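PDB 4AIB: ornithine decarboxylase from Entamoeba histolytica, which probably catalyses the pyridoxal 5'-phosphate-dependent decarboxylation of L-ornithine to putrescine and carbon dioxide, a step in polyamine biosynthesis, and is active as a homodimer. Local coordinates for residues A199-R204 with K244-P249; M215-I220 with P249-F254; G283-E288 with K323-I328. All blocks are in the same frame, centred on the assembly; numbering follows the deposited sequence.

How the contacts relate
Contacts 1 and 2 are neighbours in the pyridoxal-binding barrel domain. Their centres are about 11 Å apart, and they share Pro249. Contact 1 joins helix 194-212 to the turn that follows helix 232-245, outside the barrel. Contact 2 joins the two adjacent barrel strands that helix 232-245 connects. Side chains of contacts 1 and 2 also touch directly: Phe248 CG lies 3.6 Å from Phe254 CZ. Contact 3 is in the mixed sheet of the other domain, across the chain's centre. Its centre is about 53 Å from that of contact 1 and about 57 Å from that of contact 2. All three lie away from Lys57, which probably carries the pyridoxal phosphate, and the predicted proton donor Cys334, not modelled.

Contact 1: residues A199-R204 with K244-P249; sequences ALTKAR and KELEFP
Arg204 reaches from helix 194-212 to the turn that follows helix 232-245, and it passes between Leu246 and Phe248. Its CB lies 3.8 Å from Phe248 CZ. CG is anti to the backbone N (chi1 -178°), which directs the chain off the helix toward Leu246, where CG meets Leu246 CB at 3.9 Å. The chain then bends at chi2 (70°) and sets CD over the centre of the Phe248 ring. This is a CH-pi contact with CD 3.5 Å from the ring centroid. NE donates to Leu246 O at 2.9 Å. That oxygen lies close to the guanidinium plane, but NE sits above the plane of the Leu246 carbonyl. NE also makes a weak bond to Glu247 O, and NH2 makes another at 3.0 Å from Glu247 O. Pro249 CD lies over one face of the guanidinium, 3.8 Å from Arg204 CZ.

The two helices are successive outer helices of the alpha/beta barrel of this decarboxylase family. Glu247 leaves the helical conformation with positive phi, and the carbonyls of Leu246 and Glu247 both come within reach of the arginine.

Leu246 packs along the backbone of helix 194-212. Its CD1 touches Leu200 CB at 3.8 Å and also packs on Leu200 O. The Leu246 side chain crosses that of Thr201 at about a right angle, and Leu246 CD2 meets Thr201 CG2 at 3.9 Å. The Thr201 hydroxyl is bonded within its own helix, to Thr197 O. Leu200 packs on Ile239 and Ile243 of helix 232-245, and Phe248 and Pro249 rest on Val207.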
loop_
_atom_site.group_PDB
_atom_site.type_symbol
_atom_site.label_atom_id
_atom_site.label_comp_id
_atom_site.label_asym_id
_atom_site.label_seq_id
_atom_site.Cartn_x
_atom_site.Cartn_y
_atom_site.Cartn_z
ATOM N N ALA A 199 -29.794 -10.897 -0.007
ATOM C CA ALA A 199 -29.402 -10.016 1.093
ATOM C C ALA A 199 -30.475 -8.986 1.440
ATOM O O ALA A 199 -30.615 -8.607 2.603
ATOM C CB ALA A 199 -28.081 -9.330 0.782
ATOM N N LEU A 200 -31.224 -8.540 0.431
ATOM C CA LEU A 200 -32.350 -7.624 0.631
ATOM C C LEU A 200 -33.530 -8.317 1.309
ATOM O O LEU A 200 -34.208 -7.721 2.152
ATOM C CB LEU A 200 -32.802 -7.010 -0.698
ATOM C CG LEU A 200 -32.026 -5.814 -1.254
ATOM C CD1 LEU A 200 -32.399 -5.570 -2.709
ATOM C CD2 LEU A 200 -32.265 -4.563 -0.421
ATOM N N THR A 201 -33.773 -9.570 0.927
ATOM C CA THR A 201 -34.818 -10.392 1.537
ATOM C C THR A 201 -34.449 -10.712 2.987
ATOM O O THR A 201 -35.314 -10.737 3.865
ATOM C CB THR A 201 -35.044 -11.699 0.746
ATOM O OG1 THR A 201 -35.119 -11.406 -0.655
ATOM C CG2 THR A 201 -36.334 -12.386 1.182
ATOM N N LYS A 202 -33.158 -10.944 3.218
ATOM C CA LYS A 202 -32.612 -11.172 4.555
ATOM C C LYS A 202 -32.706 -9.904 5.409
ATOM O O LYS A 202 -32.931 -9.978 6.619
ATOM C CB LYS A 202 -31.158 -11.646 4.452
ATOM C CG LYS A 202 -30.539 -12.133 5.752
ATOM C CD LYS A 202 -29.140 -12.677 5.511
ATOM C CE LYS A 202 -28.371 -12.828 6.812
ATOM N NZ LYS A 202 -27.051 -13.485 6.602
ATOM N N ALA A 203 -32.537 -8.748 4.767
ATOM C CA ALA A 203 -32.654 -7.453 5.437
ATOM C C ALA A 203 -34.104 -7.127 5.785
ATOM O O ALA A 203 -34.376 -6.553 6.840
ATOM C CB ALA A 203 -32.049 -6.349 4.580
ATOM N N ARG A 204 -35.025 -7.496 4.894
ATOM C CA ARG A 204 -36.459 -7.282 5.107
ATOM C C ARG A 204 -36.963 -8.060 6.324
ATOM O O ARG A 204 -37.803 -7.569 7.083
ATOM C CB ARG A 204 -37.252 -7.661 3.848
ATOM C CG ARG A 204 -38.759 -7.438 3.932
ATOM C CD ARG A 204 -39.126 -5.960 3.945
ATOM N NE ARG A 204 -40.501 -5.741 4.391
ATOM C CZ ARG A 204 -40.858 -5.519 5.655
ATOM N NH1 ARG A 204 -39.944 -5.480 6.616
ATOM N NH2 ARG A 204 -42.135 -5.334 5.957
ATOM N N LYS A 244 -39.502 -2.798 -4.063
ATOM C CA LYS A 244 -40.962 -2.683 -4.076
ATOM C C LYS A 244 -41.665 -3.962 -3.623
ATOM O O LYS A 244 -42.645 -3.902 -2.876
ATOM C CB LYS A 244 -41.461 -2.295 -5.471
ATOM C CG LYS A 244 -41.466 -0.802 -5.752
ATOM C CD LYS A 244 -42.261 -0.500 -7.013
ATOM C CE LYS A 244 -42.495 0.993 -7.182
ATOM N NZ LYS A 244 -43.402 1.275 -8.328
ATOM N N GLU A 245 -41.160 -5.106 -4.080
ATOM C CA GLU A 245 -41.788 -6.410 -3.842
ATOM C C GLU A 245 -41.732 -6.866 -2.385
ATOM O O GLU A 245 -42.656 -7.523 -1.901
ATOM C CB GLU A 245 -41.158 -7.479 -4.739
ATOM C CG GLU A 245 -41.554 -7.381 -6.205
ATOM C CD GLU A 245 -40.698 -8.245 -7.114
ATOM O OE1 GLU A 245 -39.727 -8.869 -6.630
ATOM O OE2 GLU A 245 -40.996 -8.299 -8.324
ATOM N N LEU A 246 -40.647 -6.520 -1.697
ATOM C CA LEU A 246 -40.466 -6.897 -0.295
ATOM C C LEU A 246 -41.382 -6.109 0.642
ATOM O O LEU A 246 -41.615 -6.521 1.781
ATOM C CB LEU A 246 -38.999 -6.745 0.125
ATOM C CG LEU A 246 -38.012 -7.779 -0.429
ATOM C CD1 LEU A 246 -36.582 -7.290 -0.268
ATOM C CD2 LEU A 246 -38.195 -9.141 0.230
ATOM N N GLU A 247 -41.900 -4.985 0.144
ATOM C CA GLU A 247 -42.822 -4.114 0.883
ATOM C C GLU A 247 -42.253 -3.659 2.226
ATOM O O GLU A 247 -42.708 -4.084 3.292
ATOM C CB GLU A 247 -44.201 -4.771 1.053
ATOM C CG GLU A 247 -45.007 -4.877 -0.234
ATOM C CD GLU A 247 -46.410 -5.424 -0.022
ATOM O OE1 GLU A 247 -46.823 -5.609 1.143
ATOM O OE2 GLU A 247 -47.105 -5.669 -1.030
ATOM N N PHE A 248 -41.241 -2.800 2.155
ATOM C CA PHE A 248 -40.645 -2.185 3.335
ATOM C C PHE A 248 -41.603 -1.152 3.931
ATOM O O PHE A 248 -42.402 -0.562 3.199
ATOM C CB PHE A 248 -39.315 -1.523 2.970
ATOM C CG PHE A 248 -38.170 -2.487 2.836
ATOM C CD1 PHE A 248 -37.909 -3.118 1.623
ATOM C CD2 PHE A 248 -37.345 -2.759 3.923
ATOM C CE1 PHE A 248 -36.851 -4.006 1.499
ATOM C CE2 PHE A 248 -36.285 -3.647 3.805
ATOM C CZ PHE A 248 -36.038 -4.271 2.592
ATOM N N PRO A 249 -41.535 -0.936 5.262
ATOM C CA PRO A 249 -42.357 0.076 5.933
ATOM C C PRO A 249 -42.305 1.451 5.260
ATOM O O PRO A 249 -41.281 1.831 4.688
ATOM C CB PRO A 249 -41.746 0.145 7.332
ATOM C CG PRO A 249 -41.238 -1.233 7.569
ATOM C CD PRO A 249 -40.764 -1.739 6.234
#

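Contact 2: residues M215-I220 with P249-F254; sequences MKPYLI and PERTRF
Tyr218 and Arg253 begin the backbone pairing. Arg253 N donates to Tyr218 O at 2.6 Å, and Ile220 N donates to Arg253 O at 3.0 Å. The two bonds bracket Arg253, as in a parallel pair. CA-H...O contacts accompany them, including Thr252 CA to Tyr218 O at 3.3 Å.

Apolar contact is made by Ile220 and Phe254, which lie side by side and point the same way. Ile220 CB is 3.5 Å from Phe254 CD1. Strands 219-221 and 253-256 are adjacent parallel strands of the alpha/beta barrel, joined through helix 232-245 as a beta-alpha-beta unit.

Ahead of the strands, the Arg251 guanidinium packs between Lys216 CA on one face and Pro249 CB on the other. Arg251 CG sits between the backbone N and the carbonyl carbon (chi1 45°), and the extended chain carries the guanidinium over Lys216. Lys216 CD lies 3.4 Å from Arg251 NH2, whose salt-bridge partner is Glu211 of helix 194-212.

Polar bonds within 249-254 shape a type I turn from Pro249 to Thr252. Pro249 O accepts from Thr252 N and Thr252 OG1. Arg253 NH1 donates to Glu250 O and Thr252 O, both near its guanidinium plane.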
loop_
_atom_site.group_PDB
_atom_site.type_symbol
_atom_site.label_atom_id
_atom_site.label_comp_id
_atom_site.label_asym_id
_atom_site.label_seq_id
_atom_site.Cartn_x
_atom_site.Cartn_y
_atom_site.Cartn_z
ATOM N N MET A 215 -38.473 -1.460 17.970
ATOM C CA MET A 215 -37.613 -0.509 17.269
ATOM C C MET A 215 -38.248 -0.067 15.955
ATOM O O MET A 215 -39.056 -0.792 15.371
ATOM C CB MET A 215 -36.240 -1.126 16.996
ATOM C CG MET A 215 -35.446 -1.480 18.243
ATOM S SD MET A 215 -34.165 -2.697 17.892
ATOM C CE MET A 215 -33.280 -2.713 19.447
ATOM N N LYS A 216 -37.872 1.126 15.499
ATOM C CA LYS A 216 -38.350 1.666 14.229
ATOM C C LYS A 216 -37.171 1.889 13.272
ATOM O O LYS A 216 -36.610 2.987 13.218
ATOM C CB LYS A 216 -39.131 2.971 14.452
ATOM C CG LYS A 216 -40.320 2.861 15.400
ATOM C CD LYS A 216 -41.565 2.326 14.704
ATOM C CE LYS A 216 -42.670 1.991 15.696
ATOM N NZ LYS A 216 -43.255 3.197 16.345
ATOM N N PRO A 217 -36.779 0.839 12.521
ATOM C CA PRO A 217 -35.657 0.944 11.590
ATOM C C PRO A 217 -36.082 1.588 10.273
ATOM O O PRO A 217 -36.921 1.038 9.557
ATOM C CB PRO A 217 -35.241 -0.520 11.364
ATOM C CG PRO A 217 -36.144 -1.358 12.218
ATOM C CD PRO A 217 -37.344 -0.518 12.521
ATOM N N TYR A 218 -35.497 2.741 9.960
ATOM C CA TYR A 218 -35.904 3.522 8.792
ATOM C C TYR A 218 -34.838 3.590 7.692
ATOM O O TYR A 218 -35.046 4.233 6.661
ATOM C CB TYR A 218 -36.318 4.938 9.222
ATOM C CG TYR A 218 -35.160 5.855 9.569
ATOM C CD1 TYR A 218 -34.545 5.794 10.820
ATOM C CD2 TYR A 218 -34.682 6.784 8.644
ATOM C CE1 TYR A 218 -33.485 6.631 11.138
ATOM C CE2 TYR A 218 -33.623 7.623 8.953
ATOM C CZ TYR A 218 -33.030 7.543 10.201
ATOM O OH TYR A 218 -31.980 8.376 10.507
ATOM N N LEU A 219 -33.703 2.931 7.908
ATOM C CA LEU A 219 -32.587 3.034 6.972
ATOM C C LEU A 219 -32.040 1.674 6.549
ATOM O O LEU A 219 -31.709 0.838 7.388
ATOM C CB LEU A 219 -31.474 3.905 7.567
ATOM C CG LEU A 219 -30.393 4.474 6.640
ATOM C CD1 LEU A 219 -30.980 5.424 5.606
ATOM C CD2 LEU A 219 -29.324 5.179 7.460
ATOM N N ILE A 220 -31.963 1.465 5.237
ATOM C CA ILE A 220 -31.369 0.256 4.673
ATOM C C ILE A 220 -30.183 0.637 3.790
ATOM O O ILE A 220 -30.346 1.300 2.759
ATOM C CB ILE A 220 -32.401 -0.585 3.878
ATOM C CG1 ILE A 220 -33.594 -0.997 4.762
ATOM C CG2 ILE A 220 -31.746 -1.800 3.225
ATOM C CD1 ILE A 220 -33.255 -1.868 5.958
ATOM N N PRO A 249 -41.535 -0.936 5.262
ATOM C CA PRO A 249 -42.357 0.076 5.933
ATOM C C PRO A 249 -42.305 1.451 5.260
ATOM O O PRO A 249 -41.281 1.831 4.688
ATOM C CB PRO A 249 -41.746 0.145 7.332
ATOM C CG PRO A 249 -41.238 -1.233 7.569
ATOM C CD PRO A 249 -40.764 -1.739 6.234
ATOM N N GLU A 250 -43.414 2.181 5.343
ATOM C CA GLU A 250 -43.577 3.466 4.657
ATOM C C GLU A 250 -42.480 4.480 4.997
ATOM O O GLU A 250 -42.090 5.283 4.150
ATOM C CB GLU A 250 -44.964 4.046 4.960
ATOM C CG GLU A 250 -45.542 4.929 3.863
ATOM C CD GLU A 250 -45.151 6.391 4.004
ATOM O OE1 GLU A 250 -45.298 6.950 5.115
ATOM O OE2 GLU A 250 -44.707 6.985 2.998
ATOM N N ARG A 251 -41.976 4.419 6.228
ATOM C CA ARG A 251 -40.957 5.353 6.720
ATOM C C ARG A 251 -39.528 5.060 6.241
ATOM O O ARG A 251 -38.662 5.935 6.321
ATOM C CB ARG A 251 -40.982 5.416 8.254
ATOM C CG ARG A 251 -41.067 4.059 8.938
ATOM C CD ARG A 251 -40.476 4.087 10.339
ATOM N NE ARG A 251 -40.895 2.932 11.135
ATOM C CZ ARG A 251 -40.371 1.711 11.042
ATOM N NH1 ARG A 251 -39.397 1.454 10.180
ATOM N NH2 ARG A 251 -40.831 0.735 11.814
ATOM N N THR A 252 -39.291 3.845 5.747
ATOM C CA THR A 252 -37.936 3.384 5.405
ATOM C C THR A 252 -37.322 4.083 4.191
ATOM O O THR A 252 -37.978 4.257 3.163
ATOM C CB THR A 252 -37.881 1.861 5.162
ATOM O OG1 THR A 252 -38.806 1.508 4.127
ATOM C CG2 THR A 252 -38.214 1.091 6.431
ATOM N N ARG A 253 -36.054 4.464 4.328
ATOM C CA ARG A 253 -35.286 5.079 3.248
ATOM C C ARG A 253 -34.080 4.212 2.888
ATOM O O ARG A 253 -33.575 3.456 3.724
ATOM C CB ARG A 253 -34.834 6.494 3.635
ATOM C CG ARG A 253 -35.968 7.464 3.948
ATOM C CD ARG A 253 -36.786 7.813 2.713
ATOM N NE ARG A 253 -38.008 8.543 3.051
ATOM C CZ ARG A 253 -39.192 7.978 3.279
ATOM N NH1 ARG A 253 -39.340 6.661 3.208
ATOM N NH2 ARG A 253 -40.238 8.737 3.578
ATOM N N PHE A 254 -33.621 4.327 1.645
ATOM C CA PHE A 254 -32.566 3.455 1.135
ATOM C C PHE A 254 -31.325 4.217 0.685
ATOM O O PHE A 254 -31.409 5.156 -0.110
ATOM C CB PHE A 254 -33.100 2.581 -0.005
ATOM C CG PHE A 254 -34.278 1.732 0.382
ATOM C CD1 PHE A 254 -34.092 0.497 0.992
ATOM C CD2 PHE A 254 -35.577 2.167 0.139
ATOM C CE1 PHE A 254 -35.176 -0.286 1.358
ATOM C CE2 PHE A 254 -36.666 1.388 0.499
ATOM C CZ PHE A 254 -36.465 0.159 1.108
#

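Contact 3: residues G283-E288 with K323-I328; sequences GKKQIE and KMYESI
The first torsion of Tyr325 and the second of Ile287 bring their side chains together. Tyr325 has CG anti to its carbonyl carbon (chi1 -58°), and its ring leans toward strand 284-288. Ile287 is extended beyond CG1 (chi2 167°), and this carries CD1 to the ring, with Ile287 CD1 3.7 Å from Tyr325 CD2. The methyl approaches the ring obliquely. Lys285 CG lies 3.8 Å from Tyr325 CE1. Lys284 comes in at the edge of the same ring. Its bent chain crosses the tyrosine at about a right angle, with Lys284 CE 3.8 Å from Tyr325 CE1. The aliphatic parts of two lysines and an isoleucine thus gather round one aromatic ring.

The backbones join further along. Ile287 N makes a weak hydrogen bond to Glu326 O at 3.4 Å. Ile328 N donates to Ile287 O at 3.2 Å. The same oxygen receives a CA-H...O contact from Ser327 CA. Ile287 therefore bonds to the residues before and after Ser327, as expected of parallel strands. Ser327 OG bonds back to Tyr325 O within its own strand.

On the other face, Glu288 and Ile328 run side by side, with Glu288 CG 4.1 Å from Ile328 CB. The carboxylate of Glu288 turns to other partners. OE1 forms a salt bridge with Arg277 and a hydrogen bond with Tyr330, which would favour the charged state.

Strand 284-291 forms a beta hairpin with strand 267-281, its antiparallel neighbour, and strand 341-346 flanks the other side of strand 324-330. This parallel pair inside a mixed sheet belongs to the beta domain, formed mostly by the chain after the barrel, of class-II ornithine, lysine and arginine decarboxylases.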
loop_
_atom_site.group_PDB
_atom_site.type_symbol
_atom_site.label_atom_id
_atom_site.label_comp_id
_atom_site.label_asym_id
_atom_site.label_seq_id
_atom_site.Cartn_x
_atom_site.Cartn_y
_atom_site.Cartn_z
ATOM N N GLY A 283 11.671 -16.360 -30.221
ATOM C CA GLY A 283 11.576 -15.989 -31.629
ATOM C C GLY A 283 11.120 -14.571 -31.925
ATOM O O GLY A 283 11.408 -14.044 -33.000
ATOM N N LYS A 284 10.409 -13.948 -30.985
ATOM C CA LYS A 284 9.896 -12.594 -31.203
ATOM C C LYS A 284 10.130 -11.666 -30.013
ATOM O O LYS A 284 9.920 -12.046 -28.861
ATOM C CB LYS A 284 8.407 -12.629 -31.571
ATOM C CG LYS A 284 8.024 -11.761 -32.768
ATOM C CD LYS A 284 8.124 -10.268 -32.475
ATOM C CE LYS A 284 7.818 -9.427 -33.704
ATOM N NZ LYS A 284 6.366 -9.419 -34.037
ATOM N N LYS A 285 10.550 -10.441 -30.316
ATOM C CA LYS A 285 10.914 -9.451 -29.304
ATOM C C LYS A 285 9.729 -8.874 -28.531
ATOM O O LYS A 285 8.738 -8.431 -29.118
ATOM C CB LYS A 285 11.756 -8.322 -29.923
ATOM C CG LYS A 285 11.160 -7.676 -31.170
ATOM C CD LYS A 285 12.234 -7.097 -32.082
ATOM C CE LYS A 285 12.718 -5.732 -31.615
ATOM N NZ LYS A 285 13.826 -5.220 -32.467
ATOM N N GLN A 286 9.842 -8.911 -27.205
ATOM C CA GLN A 286 8.949 -8.171 -26.320
ATOM C C GLN A 286 9.721 -6.987 -25.747
ATOM O O GLN A 286 10.935 -7.072 -25.543
ATOM C CB GLN A 286 8.391 -9.066 -25.203
ATOM C CG GLN A 286 9.430 -9.830 -24.388
ATOM C CD GLN A 286 8.874 -10.402 -23.094
ATOM O OE1 GLN A 286 7.670 -10.629 -22.960
ATOM N NE2 GLN A 286 9.759 -10.644 -22.132
ATOM N N ILE A 287 9.027 -5.877 -25.509
ATOM C CA ILE A 287 9.685 -4.660 -25.034
ATOM C C ILE A 287 9.179 -4.247 -23.653
ATOM O O ILE A 287 7.993 -3.969 -23.472
ATOM C CB ILE A 287 9.542 -3.488 -26.034
ATOM C CG1 ILE A 287 9.780 -3.967 -27.473
ATOM C CG2 ILE A 287 10.519 -2.374 -25.677
ATOM C CD1 ILE A 287 9.370 -2.978 -28.544
ATOM N N GLU A 288 10.095 -4.213 -22.688
ATOM C CA GLU A 288 9.780 -3.813 -21.318
ATOM C C GLU A 288 9.898 -2.303 -21.142
ATOM O O GLU A 288 10.850 -1.685 -21.618
ATOM C CB GLU A 288 10.694 -4.532 -20.322
ATOM C CG GLU A 288 10.343 -5.996 -20.094
ATOM C CD GLU A 288 11.445 -6.765 -19.386
ATOM O OE1 GLU A 288 11.961 -6.268 -18.364
ATOM O OE2 GLU A 288 11.788 -7.876 -19.847
ATOM N N LYS A 323 3.780 -1.698 -36.421
ATOM C CA LYS A 323 4.606 -2.713 -35.751
ATOM C C LYS A 323 4.298 -2.824 -34.255
ATOM O O LYS A 323 5.015 -2.270 -33.417
ATOM C CB LYS A 323 6.108 -2.477 -35.991
ATOM C CG LYS A 323 6.556 -2.545 -37.449
ATOM C CD LYS A 323 6.527 -1.183 -38.136
ATOM C CE LYS A 323 7.672 -0.290 -37.678
ATOM N NZ LYS A 323 7.562 1.087 -38.233
ATOM N N MET A 324 3.224 -3.538 -33.931
ATOM C CA MET A 324 2.822 -3.745 -32.544
ATOM C C MET A 324 3.602 -4.876 -31.880
ATOM O O MET A 324 3.698 -5.980 -32.422
ATOM C CB MET A 324 1.318 -4.009 -32.452
ATOM C CG MET A 324 0.496 -2.818 -31.986
ATOM S SD MET A 324 0.538 -1.392 -33.086
ATOM C CE MET A 324 -0.564 -0.289 -32.205
ATOM N N TYR A 325 4.156 -4.586 -30.705
ATOM C CA TYR A 325 4.904 -5.567 -29.922
ATOM C C TYR A 325 4.250 -5.786 -28.559
ATOM O O TYR A 325 3.664 -4.861 -27.993
ATOM C CB TYR A 325 6.354 -5.111 -29.729
ATOM C CG TYR A 325 7.115 -4.867 -31.015
ATOM C CD1 TYR A 325 7.658 -5.929 -31.740
ATOM C CD2 TYR A 325 7.303 -3.573 -31.501
ATOM C CE1 TYR A 325 8.358 -5.709 -32.917
ATOM C CE2 TYR A 325 8.005 -3.344 -32.676
ATOM C CZ TYR A 325 8.528 -4.414 -33.380
ATOM O OH TYR A 325 9.223 -4.192 -34.546
ATOM N N GLU A 326 4.350 -7.010 -28.042
ATOM C CA GLU A 326 3.845 -7.329 -26.708
ATOM C C GLU A 326 4.696 -6.623 -25.657
ATOM O O GLU A 326 5.846 -6.999 -25.418
ATOM C CB GLU A 326 3.832 -8.844 -26.472
ATOM C CG GLU A 326 3.269 -9.260 -25.118
ATOM C CD GLU A 326 3.375 -10.753 -24.854
ATOM O OE1 GLU A 326 4.258 -11.414 -25.442
ATOM O OE2 GLU A 326 2.570 -11.267 -24.048
ATOM N N SER A 327 4.122 -5.596 -25.038
ATOM C CA SER A 327 4.856 -4.746 -24.108
ATOM C C SER A 327 4.486 -5.009 -22.652
ATOM O O SER A 327 3.306 -5.153 -22.319
ATOM C CB SER A 327 4.640 -3.271 -24.454
ATOM O OG SER A 327 5.038 -2.998 -25.788
ATOM N N ILE A 328 5.510 -5.076 -21.804
ATOM C CA ILE A 328 5.352 -5.227 -20.357
ATOM C C ILE A 328 5.677 -3.892 -19.691
ATOM O O ILE A 328 6.803 -3.401 -19.784
ATOM C CB ILE A 328 6.293 -6.320 -19.785
ATOM C CG1 ILE A 328 6.083 -7.674 -20.486
ATOM C CG2 ILE A 328 6.149 -6.430 -18.268
ATOM C CD1 ILE A 328 4.891 -8.482 -20.010
#